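Local coordinates for protein Crov588 (Cafeteriavirus, PDB 6NYR) that is of unknown function but folds into a circular leucine-rich-repeat solenoid of FNIP repeats, a shape that may serve to bind other macromolecules, at residues S560-I574 and P580-Q594. Sequence-based numbering, arbitrary orientation.
Sequences SLTHLEFGPKFNQKI and PNSLTHLTFGTSFNQ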
# COMPACT_ATOMS: atom_id res chain seq x y z
N SER A 560 17.88 -22.95 -20.10
CA SER A 560 16.64 -22.80 -19.36
C SER A 560 16.19 -21.35 -19.24
O SER A 560 15.06 -21.10 -18.80
CB SER A 560 16.80 -23.38 -17.95
OG SER A 560 17.98 -22.88 -17.35
N LEU A 561 17.03 -20.39 -19.62
CA LEU A 561 16.78 -18.99 -19.29
C LEU A 561 15.60 -18.45 -20.08
O LEU A 561 15.51 -18.62 -21.30
CB LEU A 561 18.03 -18.16 -19.58
CG LEU A 561 18.15 -16.84 -18.84
CD1 LEU A 561 18.52 -17.06 -17.38
CD2 LEU A 561 19.16 -15.94 -19.53
N THR A 562 14.69 -17.79 -19.37
CA THR A 562 13.53 -17.16 -19.98
C THR A 562 13.54 -15.64 -19.87
O THR A 562 13.03 -14.96 -20.77
CB THR A 562 12.24 -17.68 -19.33
OG1 THR A 562 12.30 -17.49 -17.91
CG2 THR A 562 12.05 -19.17 -19.62
N HIS A 563 14.10 -15.09 -18.80
CA HIS A 563 14.05 -13.66 -18.51
C HIS A 563 15.46 -13.13 -18.32
O HIS A 563 16.15 -13.53 -17.38
CB HIS A 563 13.20 -13.38 -17.27
CG HIS A 563 11.77 -13.79 -17.41
ND1 HIS A 563 11.39 -15.09 -17.69
CD2 HIS A 563 10.62 -13.07 -17.34
CE1 HIS A 563 10.07 -15.14 -17.78
NE2 HIS A 563 9.58 -13.93 -17.57
N LEU A 564 15.88 -12.22 -19.20
CA LEU A 564 17.21 -11.64 -19.14
C LEU A 564 17.12 -10.12 -19.13
O LEU A 564 16.50 -9.52 -20.02
CB LEU A 564 18.06 -12.10 -20.33
CG LEU A 564 19.46 -11.48 -20.44
CD1 LEU A 564 20.27 -11.70 -19.18
CD2 LEU A 564 20.19 -12.05 -21.66
N GLU A 565 17.74 -9.50 -18.13
CA GLU A 565 17.78 -8.05 -18.00
C GLU A 565 19.23 -7.60 -17.88
O GLU A 565 19.90 -7.95 -16.90
CB GLU A 565 16.96 -7.57 -16.80
CG GLU A 565 17.01 -6.06 -16.59
CD GLU A 565 16.16 -5.59 -15.42
OE1 GLU A 565 15.41 -6.42 -14.86
OE2 GLU A 565 16.25 -4.40 -15.05
N PHE A 566 19.70 -6.86 -18.88
CA PHE A 566 21.00 -6.20 -18.80
C PHE A 566 20.87 -4.86 -18.08
O PHE A 566 19.81 -4.22 -18.09
CB PHE A 566 21.58 -5.97 -20.20
CG PHE A 566 22.03 -7.22 -20.88
CD1 PHE A 566 23.13 -7.92 -20.41
CD2 PHE A 566 21.36 -7.71 -21.98
CE1 PHE A 566 23.55 -9.07 -21.03
CE2 PHE A 566 21.77 -8.87 -22.61
CZ PHE A 566 22.87 -9.55 -22.13
N GLY A 567 21.96 -4.43 -17.46
CA GLY A 567 21.97 -3.20 -16.70
C GLY A 567 22.40 -1.99 -17.49
O GLY A 567 22.73 -2.06 -18.68
N PRO A 568 22.42 -0.83 -16.82
CA PRO A 568 22.76 0.43 -17.50
C PRO A 568 23.97 0.38 -18.43
O PRO A 568 23.89 0.86 -19.56
CB PRO A 568 23.02 1.39 -16.32
CG PRO A 568 22.08 0.90 -15.25
CD PRO A 568 21.93 -0.61 -15.44
N LYS A 569 25.09 -0.17 -17.96
CA LYS A 569 26.36 -0.03 -18.66
C LYS A 569 26.67 -1.14 -19.66
O LYS A 569 27.70 -1.07 -20.34
CB LYS A 569 27.51 0.08 -17.65
CG LYS A 569 27.65 1.45 -17.01
CD LYS A 569 29.02 1.65 -16.36
CE LYS A 569 29.19 3.08 -15.88
NZ LYS A 569 29.73 3.19 -14.50
N PHE A 570 25.83 -2.17 -19.76
CA PHE A 570 26.13 -3.25 -20.69
C PHE A 570 26.04 -2.74 -22.13
O PHE A 570 25.00 -2.20 -22.54
CB PHE A 570 25.18 -4.44 -20.50
CG PHE A 570 25.37 -5.52 -21.53
CD1 PHE A 570 26.37 -6.46 -21.40
CD2 PHE A 570 24.56 -5.57 -22.65
CE1 PHE A 570 26.56 -7.44 -22.36
CE2 PHE A 570 24.73 -6.55 -23.61
CZ PHE A 570 25.74 -7.49 -23.46
N ASN A 571 27.11 -2.89 -22.90
CA ASN A 571 27.14 -2.42 -24.28
C ASN A 571 28.12 -3.26 -25.10
O ASN A 571 29.11 -2.77 -25.65
CB ASN A 571 27.51 -0.94 -24.31
CG ASN A 571 27.34 -0.32 -25.68
OD1 ASN A 571 26.51 -0.77 -26.48
ND2 ASN A 571 28.13 0.70 -25.97
N GLN A 572 27.84 -4.56 -25.20
CA GLN A 572 28.68 -5.48 -25.95
C GLN A 572 27.91 -6.10 -27.10
O GLN A 572 26.69 -6.28 -27.03
CB GLN A 572 29.24 -6.60 -25.05
CG GLN A 572 30.13 -6.12 -23.93
CD GLN A 572 31.40 -5.46 -24.44
OE1 GLN A 572 32.01 -5.91 -25.42
NE2 GLN A 572 31.80 -4.38 -23.78
N LYS A 573 28.65 -6.45 -28.16
CA LYS A 573 28.06 -7.13 -29.30
C LYS A 573 27.44 -8.45 -28.86
O LYS A 573 27.98 -9.16 -28.01
CB LYS A 573 29.14 -7.40 -30.36
CG LYS A 573 29.51 -6.22 -31.24
CD LYS A 573 30.95 -6.37 -31.74
CE LYS A 573 31.16 -5.79 -33.13
NZ LYS A 573 30.86 -4.33 -33.17
N ILE A 574 26.28 -8.76 -29.43
CA ILE A 574 25.63 -10.06 -29.26
C ILE A 574 25.51 -10.69 -30.64
O ILE A 574 24.88 -10.11 -31.53
CB ILE A 574 24.27 -9.94 -28.57
CG1 ILE A 574 24.43 -9.25 -27.22
CG2 ILE A 574 23.65 -11.32 -28.39
CD1 ILE A 574 23.13 -8.89 -26.53
N PRO A 580 19.98 -17.88 -25.49
CA PRO A 580 19.38 -19.22 -25.59
C PRO A 580 18.00 -19.15 -26.23
O PRO A 580 17.30 -18.15 -26.14
CB PRO A 580 19.31 -19.69 -24.14
CG PRO A 580 19.22 -18.42 -23.34
CD PRO A 580 20.06 -17.41 -24.10
N ASN A 581 17.63 -20.25 -26.89
CA ASN A 581 16.35 -20.32 -27.58
C ASN A 581 15.17 -20.32 -26.62
O ASN A 581 14.04 -20.06 -27.04
CB ASN A 581 16.31 -21.56 -28.47
CG ASN A 581 17.00 -21.35 -29.80
OD1 ASN A 581 16.90 -20.28 -30.40
ND2 ASN A 581 17.73 -22.36 -30.26
N SER A 582 15.41 -20.62 -25.34
CA SER A 582 14.35 -20.61 -24.34
C SER A 582 13.87 -19.20 -24.00
O SER A 582 12.79 -19.06 -23.43
CB SER A 582 14.84 -21.30 -23.07
OG SER A 582 16.10 -20.77 -22.67
N LEU A 583 14.66 -18.18 -24.32
CA LEU A 583 14.38 -16.83 -23.83
C LEU A 583 13.03 -16.33 -24.33
O LEU A 583 12.70 -16.47 -25.51
CB LEU A 583 15.49 -15.88 -24.27
CG LEU A 583 15.84 -14.71 -23.35
CD1 LEU A 583 16.31 -15.19 -21.98
CD2 LEU A 583 16.90 -13.82 -24.00
N THR A 584 12.24 -15.75 -23.42
CA THR A 584 10.98 -15.13 -23.77
C THR A 584 10.94 -13.63 -23.46
O THR A 584 10.24 -12.89 -24.15
CB THR A 584 9.80 -15.81 -23.03
OG1 THR A 584 10.02 -15.76 -21.61
CG2 THR A 584 9.64 -17.25 -23.48
N HIS A 585 11.70 -13.17 -22.46
CA HIS A 585 11.72 -11.77 -22.06
C HIS A 585 13.15 -11.26 -22.05
O HIS A 585 14.00 -11.80 -21.33
CB HIS A 585 11.09 -11.59 -20.68
CG HIS A 585 9.64 -11.93 -20.62
ND1 HIS A 585 9.16 -13.21 -20.83
CD2 HIS A 585 8.55 -11.16 -20.39
CE1 HIS A 585 7.85 -13.21 -20.73
NE2 HIS A 585 7.45 -11.98 -20.46
N LEU A 586 13.43 -10.23 -22.84
CA LEU A 586 14.75 -9.63 -22.92
C LEU A 586 14.65 -8.12 -22.76
O LEU A 586 13.87 -7.47 -23.46
CB LEU A 586 15.43 -9.97 -24.25
CG LEU A 586 16.81 -9.37 -24.52
CD1 LEU A 586 17.82 -9.82 -23.49
CD2 LEU A 586 17.25 -9.75 -25.94
N THR A 587 15.44 -7.57 -21.83
CA THR A 587 15.47 -6.13 -21.59
C THR A 587 16.91 -5.65 -21.60
O THR A 587 17.73 -6.11 -20.79
CB THR A 587 14.80 -5.78 -20.25
OG1 THR A 587 13.40 -6.09 -20.31
CG2 THR A 587 14.99 -4.29 -19.93
N PHE A 588 17.22 -4.71 -22.48
CA PHE A 588 18.52 -4.05 -22.49
C PHE A 588 18.50 -2.81 -21.60
O PHE A 588 17.46 -2.16 -21.44
CB PHE A 588 18.92 -3.65 -23.91
CG PHE A 588 19.21 -4.81 -24.82
CD1 PHE A 588 20.40 -5.51 -24.72
CD2 PHE A 588 18.28 -5.19 -25.77
CE1 PHE A 588 20.66 -6.58 -25.55
CE2 PHE A 588 18.54 -6.26 -26.61
CZ PHE A 588 19.73 -6.95 -26.50
N GLY A 589 19.66 -2.48 -21.05
CA GLY A 589 19.80 -1.33 -20.19
C GLY A 589 20.01 -0.04 -20.96
O GLY A 589 20.00 0.00 -22.19
N THR A 590 20.24 1.03 -20.20
CA THR A 590 20.22 2.37 -20.76
C THR A 590 21.18 2.53 -21.94
O THR A 590 20.84 3.14 -22.95
CB THR A 590 20.55 3.40 -19.67
OG1 THR A 590 21.83 3.11 -19.10
CG2 THR A 590 19.50 3.38 -18.57
N SER A 591 22.40 1.99 -21.82
CA SER A 591 23.48 2.37 -22.72
C SER A 591 23.73 1.37 -23.85
O SER A 591 24.63 1.61 -24.66
CB SER A 591 24.77 2.57 -21.93
OG SER A 591 25.38 1.34 -21.59
N PHE A 592 22.98 0.28 -23.94
CA PHE A 592 23.18 -0.67 -25.03
C PHE A 592 22.86 -0.03 -26.37
O PHE A 592 21.75 0.48 -26.58
CB PHE A 592 22.33 -1.93 -24.82
CG PHE A 592 22.39 -2.90 -25.97
CD1 PHE A 592 23.38 -3.87 -26.02
CD2 PHE A 592 21.47 -2.84 -27.00
CE1 PHE A 592 23.45 -4.75 -27.08
CE2 PHE A 592 21.53 -3.72 -28.06
CZ PHE A 592 22.52 -4.68 -28.10
N ASN A 593 23.81 -0.08 -27.30
CA ASN A 593 23.62 0.51 -28.62
C ASN A 593 24.49 -0.23 -29.64
O ASN A 593 25.38 0.34 -30.27
CB ASN A 593 23.95 2.00 -28.60
CG ASN A 593 23.45 2.73 -29.84
OD1 ASN A 593 22.55 2.25 -30.52
ND2 ASN A 593 24.03 3.89 -30.13
N GLN A 594 24.22 -1.52 -29.81
CA GLN A 594 24.95 -2.35 -30.75
C GLN A 594 24.03 -2.82 -31.87
O GLN A 594 22.82 -2.97 -31.69
CB GLN A 594 25.58 -3.56 -30.06
CG GLN A 594 26.61 -3.22 -29.01
CD GLN A 594 27.82 -2.50 -29.60
OE1 GLN A 594 28.34 -2.89 -30.64
NE2 GLN A 594 28.25 -1.44 -28.93
O HOH W 1 13.40 -8.95 -19.25
O HOH W 2 27.22 2.42 -28.76
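L564 and L586 occupy equivalent places in successive coils of a leucine-rich-repeat solenoid, whose short strands 563-565 and 585-587 run parallel, their axes 4.8 Å apart at closest approach. On the side facing the core of the coil the two leucines lie alongside each other, and CD1 of L586 fits against CG and CD2 of L564, the latter at 3.7 Å. Leucine suits this apolar interior because its two methyls can settle against those of the neighbouring coil; CD1 of L583 likewise fills the dip between L561 CD2 and L564 CB.

Deeper in, flat phenylalanines repeat at the coil spacing. F566 and F588 are nearly parallel but slid apart, F592 CD1 meets F570 CE2 at 3.8 Å, and the I574 CD1 methyl wedges against the edge of F588.

On the other, more exposed face, the imidazoles of H563 and H585 form an offset stack, 4.2 Å between centroids and 7° between planes. T562 OG1 and T584 OG1 each hydrogen-bond ND1 of the following histidine in the ring plane, which should limit its rotation; the stack continues to H541 and Y607.

Short hydroxyl side chains suit the turns because they reach backbone carbonyls: P568 O accepts S591 OG (2.6 Å), S591 N and T590 OG1. Finally, N571 OD1 accepts N593 N (2.9 Å) and Q594 NE2 (3.1 Å) from opposite faces of its amide plane.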